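Local coordinates for Fe(2+) transporter FeoB (Legionella pneumophila, PDB 3IBY), which probably moves ferrous iron across the bacterial inner membrane in a GTP-driven uptake system, this piece being its cytosolic part with the GTP-binding G domain, at residues 19-24 with 41-46; 132-137 with 251-256; 140-145 with 158-163. One frame throughout, in Å; residues are numbered along the deposited sequence.

Interaction 1: 19-24 with 41-46; sequences NALTNA and GEFLLG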
loop_
_atom_site.group_PDB
_atom_site.type_symbol
_atom_site.label_atom_id
_atom_site.label_comp_id
_atom_site.label_asym_id
_atom_site.label_seq_id
_atom_site.Cartn_x
_atom_site.Cartn_y
_atom_site.Cartn_z
ATOM N N ASN A 19 0.580 -16.462 7.722
ATOM C CA ASN A 19 0.626 -17.697 8.511
ATOM C C ASN A 19 1.705 -17.610 9.609
ATOM O O ASN A 19 1.539 -18.102 10.733
ATOM C CB ASN A 19 0.910 -18.904 7.637
ATOM C CG ASN A 19 -0.213 -19.237 6.690
ATOM O OD1 ASN A 19 -1.370 -18.934 6.919
ATOM N ND2 ASN A 19 0.146 -19.883 5.595
ATOM N N ALA A 20 2.810 -16.979 9.249
ATOM C CA ALA A 20 3.917 -16.852 10.116
ATOM C C ALA A 20 3.487 -16.018 11.345
ATOM O O ALA A 20 3.806 -16.364 12.491
ATOM C CB ALA A 20 5.041 -16.199 9.372
ATOM N N LEU A 21 2.731 -14.948 11.115
ATOM C CA LEU A 21 2.308 -14.063 12.205
ATOM C C LEU A 21 1.212 -14.689 13.064
ATOM O O LEU A 21 1.270 -14.631 14.264
ATOM C CB LEU A 21 1.798 -12.762 11.617
ATOM C CG LEU A 21 2.811 -11.809 10.966
ATOM C CD1 LEU A 21 2.031 -10.742 10.293
ATOM C CD2 LEU A 21 3.696 -11.163 11.941
ATOM N N THR A 22 0.236 -15.335 12.447
ATOM C CA THR A 22 -0.985 -15.731 13.153
ATOM C C THR A 22 -1.035 -17.198 13.589
ATOM O O THR A 22 -1.789 -17.540 14.459
ATOM C CB THR A 22 -2.169 -15.437 12.263
ATOM O OG1 THR A 22 -2.182 -16.365 11.175
ATOM C CG2 THR A 22 -2.013 -14.046 11.693
ATOM N N ASN A 23 -0.247 -18.054 12.960
ATOM C CA ASN A 23 -0.187 -19.466 13.262
ATOM C C ASN A 23 -1.525 -20.154 13.187
ATOM O O ASN A 23 -2.135 -20.088 12.144
ATOM C CB ASN A 23 0.518 -19.657 14.572
ATOM C CG ASN A 23 1.919 -18.989 14.599
ATOM O OD1 ASN A 23 2.200 -18.150 15.471
ATOM N ND2 ASN A 23 2.785 -19.359 13.641
ATOM N N ALA A 24 -2.006 -20.827 14.235
ATOM C CA ALA A 24 -3.311 -21.504 14.147
ATOM C C ALA A 24 -4.425 -20.531 14.516
ATOM O O ALA A 24 -5.622 -20.834 14.379
ATOM C CB ALA A 24 -3.348 -22.706 15.046
ATOM N N GLY A 41 -6.805 -13.011 11.437
ATOM C CA GLY A 41 -6.148 -13.654 12.560
ATOM C C GLY A 41 -5.544 -12.683 13.590
ATOM O O GLY A 41 -5.674 -11.469 13.495
ATOM N N GLU A 42 -4.881 -13.232 14.598
ATOM C CA GLU A 42 -4.341 -12.396 15.642
ATOM C C GLU A 42 -3.127 -13.042 16.337
ATOM O O GLU A 42 -2.933 -14.258 16.289
ATOM C CB GLU A 42 -5.455 -11.972 16.619
ATOM C CG GLU A 42 -6.313 -13.134 17.240
ATOM C CD GLU A 42 -7.265 -13.762 16.251
ATOM O OE1 GLU A 42 -7.872 -12.989 15.486
ATOM O OE2 GLU A 42 -7.390 -15.016 16.209
ATOM N N PHE A 43 -2.269 -12.215 16.917
ATOM C CA PHE A 43 -1.225 -12.740 17.745
ATOM C C PHE A 43 -1.000 -11.841 18.942
ATOM O O PHE A 43 -1.311 -10.667 18.908
ATOM C CB PHE A 43 0.054 -12.978 16.932
ATOM C CG PHE A 43 0.629 -11.747 16.301
ATOM C CD1 PHE A 43 0.131 -11.265 15.109
ATOM C CD2 PHE A 43 1.681 -11.074 16.893
ATOM C CE1 PHE A 43 0.657 -10.132 14.526
ATOM C CE2 PHE A 43 2.247 -9.943 16.303
ATOM C CZ PHE A 43 1.731 -9.464 15.115
ATOM N N LEU A 44 -0.488 -12.424 20.020
ATOM C CA LEU A 44 -0.039 -11.662 21.159
ATOM C C LEU A 44 1.409 -11.247 20.949
ATOM O O LEU A 44 2.179 -11.968 20.326
ATOM C CB LEU A 44 -0.199 -12.488 22.425
ATOM C CG LEU A 44 -1.648 -12.699 22.850
ATOM C CD1 LEU A 44 -1.745 -13.669 24.048
ATOM C CD2 LEU A 44 -2.336 -11.371 23.149
ATOM N N LEU A 45 1.764 -10.063 21.442
ATOM C CA LEU A 45 3.104 -9.511 21.297
ATOM C C LEU A 45 3.398 -8.845 22.607
ATOM O O LEU A 45 3.364 -7.608 22.762
ATOM C CB LEU A 45 3.163 -8.535 20.138
ATOM C CG LEU A 45 4.572 -8.037 19.755
ATOM C CD1 LEU A 45 5.676 -9.035 20.146
ATOM C CD2 LEU A 45 4.657 -7.688 18.244
ATOM N N GLY A 46 3.676 -9.713 23.570
ATOM C CA GLY A 46 3.663 -9.368 24.975
ATOM C C GLY A 46 2.217 -9.339 25.428
ATOM O O GLY A 46 1.438 -10.269 25.145
HETATM O O HOH W 1 -1.208 -16.157 17.345
#

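Interaction 2: 132-137 with 251-256; sequences TEKLES and TLVQKK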
loop_
_atom_site.group_PDB
_atom_site.type_symbol
_atom_site.label_atom_id
_atom_site.label_comp_id
_atom_site.label_asym_id
_atom_site.label_seq_id
_atom_site.Cartn_x
_atom_site.Cartn_y
_atom_site.Cartn_z
ATOM N N THR A 132 18.858 -1.744 2.268
ATOM C CA THR A 132 17.682 -1.596 3.117
ATOM C C THR A 132 17.608 -0.263 3.856
ATOM O O THR A 132 16.524 0.318 4.027
ATOM C CB THR A 132 17.660 -2.755 4.119
ATOM O OG1 THR A 132 17.025 -3.868 3.471
ATOM C CG2 THR A 132 16.951 -2.377 5.476
ATOM N N GLU A 133 18.771 0.191 4.314
ATOM C CA GLU A 133 18.896 1.443 5.037
ATOM C C GLU A 133 18.577 2.592 4.099
ATOM O O GLU A 133 17.985 3.577 4.535
ATOM C CB GLU A 133 20.298 1.602 5.655
ATOM C CG GLU A 133 20.791 0.318 6.424
ATOM C CD GLU A 133 21.734 0.586 7.613
ATOM O OE1 GLU A 133 21.410 0.077 8.721
ATOM O OE2 GLU A 133 22.776 1.295 7.442
ATOM N N LYS A 134 18.924 2.457 2.816
ATOM C CA LYS A 134 18.676 3.539 1.857
ATOM C C LYS A 134 17.207 3.566 1.444
ATOM O O LYS A 134 16.608 4.621 1.367
ATOM C CB LYS A 134 19.625 3.439 0.654
ATOM C CG LYS A 134 19.620 4.629 -0.322
ATOM C CD LYS A 134 20.375 5.888 0.144
ATOM C CE LYS A 134 19.959 7.137 -0.697
ATOM N NZ LYS A 134 20.697 8.423 -0.433
ATOM N N LEU A 135 16.629 2.403 1.199
ATOM C CA LEU A 135 15.199 2.280 0.871
ATOM C C LEU A 135 14.339 2.892 1.970
ATOM O O LEU A 135 13.468 3.716 1.717
ATOM C CB LEU A 135 14.848 0.819 0.680
ATOM C CG LEU A 135 13.397 0.511 0.306
ATOM C CD1 LEU A 135 12.986 1.300 -0.936
ATOM C CD2 LEU A 135 13.205 -0.991 0.108
ATOM N N GLU A 136 14.646 2.521 3.201
ATOM C CA GLU A 136 13.994 3.094 4.368
ATOM C C GLU A 136 14.195 4.612 4.446
ATOM O O GLU A 136 13.261 5.361 4.749
ATOM C CB GLU A 136 14.477 2.382 5.659
ATOM C CG GLU A 136 13.951 3.000 6.969
ATOM C CD GLU A 136 14.156 2.119 8.232
ATOM O OE1 GLU A 136 13.937 0.883 8.228
ATOM O OE2 GLU A 136 14.535 2.708 9.265
ATOM N N SER A 137 15.399 5.081 4.174
ATOM C CA SER A 137 15.663 6.521 4.244
ATOM C C SER A 137 14.799 7.244 3.208
ATOM O O SER A 137 14.183 8.252 3.509
ATOM C CB SER A 137 17.140 6.817 4.011
ATOM O OG SER A 137 17.403 8.211 4.170
ATOM N N THR A 251 16.658 2.528 -8.696
ATOM C CA THR A 251 18.032 2.783 -9.178
ATOM C C THR A 251 19.043 3.218 -8.056
ATOM O O THR A 251 20.224 2.982 -8.165
ATOM C CB THR A 251 18.005 3.803 -10.360
ATOM O OG1 THR A 251 17.135 4.879 -10.025
ATOM C CG2 THR A 251 17.450 3.181 -11.646
ATOM N N LEU A 252 18.568 3.825 -6.978
ATOM C CA LEU A 252 19.400 4.170 -5.812
ATOM C C LEU A 252 19.637 3.002 -4.827
ATOM O O LEU A 252 20.585 3.005 -4.046
ATOM C CB LEU A 252 18.738 5.325 -5.041
ATOM C CG LEU A 252 18.664 6.691 -5.735
ATOM C CD1 LEU A 252 17.680 7.614 -5.056
ATOM C CD2 LEU A 252 20.034 7.305 -5.763
ATOM N N VAL A 253 18.768 2.009 -4.859
ATOM C CA VAL A 253 18.731 1.022 -3.798
ATOM C C VAL A 253 19.058 -0.389 -4.300
ATOM O O VAL A 253 19.512 -1.246 -3.537
ATOM C CB VAL A 253 17.340 1.058 -3.094
ATOM C CG1 VAL A 253 16.882 -0.351 -2.698
ATOM C CG2 VAL A 253 17.374 2.007 -1.894
ATOM N N GLN A 254 18.862 -0.630 -5.582
ATOM C CA GLN A 254 18.941 -1.978 -6.087
ATOM C C GLN A 254 19.968 -2.046 -7.184
ATOM O O GLN A 254 19.896 -1.261 -8.126
ATOM C CB GLN A 254 17.589 -2.351 -6.639
ATOM C CG GLN A 254 17.523 -3.632 -7.403
ATOM C CD GLN A 254 16.097 -4.148 -7.395
ATOM O OE1 GLN A 254 15.370 -4.038 -8.372
ATOM N NE2 GLN A 254 15.674 -4.650 -6.253
ATOM N N LYS A 255 20.912 -2.975 -7.075
ATOM C CA LYS A 255 21.763 -3.297 -8.206
ATOM C C LYS A 255 21.531 -4.730 -8.702
ATOM O O LYS A 255 21.315 -5.668 -7.913
ATOM C CB LYS A 255 23.250 -3.025 -7.927
ATOM C CG LYS A 255 23.632 -2.858 -6.461
ATOM C CD LYS A 255 25.148 -2.593 -6.316
ATOM C CE LYS A 255 25.826 -3.669 -5.486
ATOM N NZ LYS A 255 25.343 -3.550 -4.105
ATOM N N LYS A 256 21.572 -4.843 -10.036
ATOM C CA LYS A 256 21.439 -6.097 -10.791
ATOM C C LYS A 256 20.091 -6.774 -10.525
ATOM O O LYS A 256 19.079 -6.099 -10.289
ATOM C CB LYS A 256 22.616 -7.039 -10.510
ATOM C CG LYS A 256 24.006 -6.383 -10.675
ATOM C CD LYS A 256 24.782 -6.886 -11.912
ATOM C CE LYS A 256 24.416 -6.123 -13.186
ATOM N NZ LYS A 256 25.451 -6.357 -14.240
ATOM O OXT LYS A 256 19.990 -8.004 -10.557
#

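Interaction 3: 140-145 with 158-163; sequences GCSVIP and QQSLLH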
loop_
_atom_site.group_PDB
_atom_site.type_symbol
_atom_site.label_atom_id
_atom_site.label_comp_id
_atom_site.label_asym_id
_atom_site.label_seq_id
_atom_site.Cartn_x
_atom_site.Cartn_y
_atom_site.Cartn_z
ATOM N N GLY A 140 10.764 6.733 3.983
ATOM C CA GLY A 140 10.295 7.293 5.252
ATOM C C GLY A 140 9.493 6.374 6.168
ATOM O O GLY A 140 8.774 6.844 7.011
ATOM N N CYS A 141 9.607 5.062 6.017
ATOM C CA CYS A 141 8.983 4.112 6.958
ATOM C C CYS A 141 9.925 2.966 7.236
ATOM O O CYS A 141 10.807 2.702 6.422
ATOM C CB CYS A 141 7.722 3.535 6.364
ATOM S SG CYS A 141 7.978 2.406 4.952
ATOM N N SER A 142 9.734 2.276 8.366
ATOM C CA SER A 142 10.473 1.046 8.625
ATOM C C SER A 142 10.373 0.124 7.428
ATOM O O SER A 142 9.269 -0.095 6.893
ATOM C CB SER A 142 9.915 0.298 9.825
ATOM O OG SER A 142 10.046 1.080 10.991
ATOM N N VAL A 143 11.537 -0.365 6.997
ATOM C CA VAL A 143 11.640 -1.422 5.973
ATOM C C VAL A 143 12.309 -2.612 6.670
ATOM O O VAL A 143 13.427 -2.482 7.163
ATOM C CB VAL A 143 12.457 -0.974 4.736
ATOM C CG1 VAL A 143 12.362 -2.021 3.664
ATOM C CG2 VAL A 143 11.974 0.341 4.204
ATOM N N ILE A 144 11.589 -3.728 6.779
ATOM C CA ILE A 144 12.028 -4.830 7.624
ATOM C C ILE A 144 12.226 -6.027 6.728
ATOM O O ILE A 144 11.251 -6.591 6.215
ATOM C CB ILE A 144 11.014 -5.175 8.751
ATOM C CG1 ILE A 144 10.787 -3.965 9.704
ATOM C CG2 ILE A 144 11.463 -6.435 9.519
ATOM C CD1 ILE A 144 11.948 -3.587 10.638
ATOM N N PRO A 145 13.484 -6.397 6.495
ATOM C CA PRO A 145 13.824 -7.551 5.687
ATOM C C PRO A 145 13.442 -8.850 6.376
ATOM O O PRO A 145 13.762 -9.016 7.557
ATOM C CB PRO A 145 15.340 -7.482 5.581
ATOM C CG PRO A 145 15.728 -6.124 6.033
ATOM C CD PRO A 145 14.655 -5.590 6.866
ATOM N N GLN A 158 7.525 -7.887 14.003
ATOM C CA GLN A 158 6.618 -7.833 15.137
ATOM C C GLN A 158 7.003 -6.638 15.957
ATOM O O GLN A 158 6.187 -5.826 16.255
ATOM C CB GLN A 158 6.711 -9.106 15.972
ATOM C CG GLN A 158 5.989 -10.353 15.387
ATOM C CD GLN A 158 6.381 -11.652 16.137
ATOM O OE1 GLN A 158 7.301 -11.648 16.946
ATOM N NE2 GLN A 158 5.680 -12.742 15.873
ATOM N N GLN A 159 8.266 -6.532 16.316
ATOM C CA GLN A 159 8.719 -5.426 17.151
ATOM C C GLN A 159 8.352 -4.080 16.509
ATOM O O GLN A 159 7.703 -3.242 17.125
ATOM C CB GLN A 159 10.217 -5.522 17.393
ATOM C CG GLN A 159 10.592 -5.270 18.826
ATOM C CD GLN A 159 9.940 -6.264 19.759
ATOM O OE1 GLN A 159 9.832 -7.451 19.431
ATOM N NE2 GLN A 159 9.461 -5.782 20.909
ATOM N N SER A 160 8.709 -3.909 15.243
ATOM C CA SER A 160 8.364 -2.713 14.499
ATOM C C SER A 160 6.845 -2.412 14.457
ATOM O O SER A 160 6.454 -1.255 14.260
ATOM C CB SER A 160 8.882 -2.877 13.081
ATOM O OG SER A 160 8.878 -1.658 12.395
ATOM N N LEU A 161 5.991 -3.417 14.643
ATOM C CA LEU A 161 4.552 -3.181 14.747
ATOM C C LEU A 161 4.119 -2.355 15.914
ATOM O O LEU A 161 3.217 -1.559 15.787
ATOM C CB LEU A 161 3.803 -4.469 14.885
ATOM C CG LEU A 161 3.479 -5.095 13.565
ATOM C CD1 LEU A 161 2.535 -6.207 13.904
ATOM C CD2 LEU A 161 2.863 -4.073 12.615
ATOM N N LEU A 162 4.725 -2.590 17.062
ATOM C CA LEU A 162 4.426 -1.820 18.251
ATOM C C LEU A 162 4.794 -0.337 18.141
ATOM O O LEU A 162 4.263 0.478 18.878
ATOM C CB LEU A 162 5.156 -2.419 19.454
ATOM C CG LEU A 162 4.665 -3.777 19.925
ATOM C CD1 LEU A 162 5.583 -4.276 21.027
ATOM C CD2 LEU A 162 3.234 -3.691 20.402
ATOM N N HIS A 163 5.723 0.013 17.259
ATOM C CA HIS A 163 6.139 1.414 17.094
ATOM C C HIS A 163 5.713 1.939 15.715
ATOM O O HIS A 163 6.367 2.808 15.138
ATOM C CB HIS A 163 7.653 1.550 17.282
ATOM C CG HIS A 163 8.210 0.660 18.346
ATOM N ND1 HIS A 163 7.805 0.729 19.661
ATOM C CD2 HIS A 163 9.142 -0.323 18.292
ATOM C CE1 HIS A 163 8.467 -0.167 20.373
ATOM N NE2 HIS A 163 9.282 -0.822 19.566
HETATM O O HOH W 2 7.938 1.093 13.475
#

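Interaction 1: 19-24 with 41-46
Leu21 and Phe43 meet where the last turn of helix 14-22 lies against strand 37-45. Leu21 approaches the ring with two carbons: CB lies 4.1 Å from Phe43 CE1, and CD2 is equally near CE1 and CZ, so the leucine crosses the ring obliquely, meeting it at CD1, CE1 and CZ. The aromatic side chain gets there because its CG stands between its own backbone N and carbonyl carbon (chi1 61°), which turns the ring along the helix end. Its CB also comes within 3.4 Å of Leu21 O, a carbonyl in the final helical turn. A large flat residue suits this place, since one side chain can cover both the leucine and the main chain at the helix end.

Thr22 packs beside Gly41 through its methyl, with CG2 4.2 Å from Gly41 C. Its OG1 bonds back to Phe18 O within the helix, which turns the methyl to the strand. Gly41, with no side chain, lets the strand backbone come close to Thr22. A water donates to both Thr22 O and Glu42 O, at 2.8 Å from the latter, and joins two main-chain carbonyls that cannot bond each other.

Beyond the pair, Leu21 rests on Ile52 and Phe43 on Ile50 of strand 48-54, while Gln158 and Leu161 of helix 154-162 cover more of the phenylalanine, completing a helix-on-sheet layer of the G domain.

Interaction 2: 132-137 with 251-256
Lys134 and Leu135 both carry CG anti to the backbone N (chi1 -171° and -179°), and between their first side-chain carbons they receive Val253 from the end of helix 234-253. The lysine's first torsion sets CG 3.8 Å from Val253 CG2, and the bend at the second (chi2 77°) takes the rest of its chain away from that methyl. The same methyl does most of the touching: it lies 3.7 Å from Lys134 CB and 3.8 Å from Leu135 CB, and at 3.2 Å from Leu135 N it sits closely on the peptide link between the two residues. The other methyl, CG1, faces Leu135 CB, at 4.1 Å. A compact branched residue suits the position, as its two methyls can spread over the helix surface while the backbones stay near.

Leu252 borders the contact, where its carbonyl O is 4.2 Å from Lys134 CG. The backbone of Val253 is tied to Asp131, whose carboxylate accepts a hydrogen bond from Lys134 N. Strands 129-130 and 254-255 pair next to it, and Leu135 continues inward onto Val143. The last helix and the C-terminus are thereby packed on helix 132-139 of the G domain.

No hydrogen bond or salt bridge spans the segments. The contact rests on carbon-to-carbon packing of Val253, Leu135 and the aliphatic base of Lys134; lysine, exposed here, is apolar near the backbone and charged at its end.

Interaction 3: 140-145 with 158-163
Ser160 faces both Ser142 and Ile144, its OG 3.3 Å from Ser142 OG and its CB 4.0 Å from Ile144 CD1. The Ser160 hydroxyl is held anti to its backbone N (chi1 -166°), a rotation that extends it from the helix toward the strand. Ser142 answers with OG beside its own backbone N, and its CB too is near the other hydroxyl, 3.4 Å from Ser160 OG. Ile144 comes alongside with its longer branch: CG1 and CD1 both lie against the CB and OG of Ser160. Small serines suit a partly exposed seam, where each offers a polar atom without bulk, and the isoleucine supplies the apolar surface next to them.

A water extends this first shell. It is hydrogen-bonded to Ser142 OG and donates to Ser160 O at 2.9 Å, with a weak further bond to His163 O, so it links the strand side to main-chain carbonyls at the end of helix 154-162.

The two segments belong to the P-loop GTPase fold of the G domain: strand 143-145 is an outermost strand of the seven-stranded sheet, and helix 154-162 follows it and packs over the sheet.

Farther out, Ser142 and Ile144 are both backbone-bonded to Val115 of strand 113-118, and Ile144 to Leu117 as well, which fixes the strand that presents them. Ser142 and Ser160 also touch Val114. Leu161 packs on Ile50 and Leu162 on His48, both of strand 48-54.

In the fold
Interactions 1 and 3 join across helix 154-162: their centres are 16 Å apart, yet Leu45 CG lies 4.1 Å from Leu162 CD1. Both bear on the seven-stranded sheet, interaction 3 at its edge strand 143-145. Interaction 2 lies 17 Å from interaction 3 between centres, and Glu136 OE1 probably accepts a hydrogen bond from Val143 N at 3.0 Å, joining helix 132-139 to the strand that follows it. Interactions 1 and 2 do not touch, their nearest atoms being about 16 Å apart. Residues of the predicted GTP site lie at some distance, not in contact with these side chains: Leu21 and Ala148 are about 8 Å apart, as are Leu135 and Met120, with Ile144 about 9 Å from Met120.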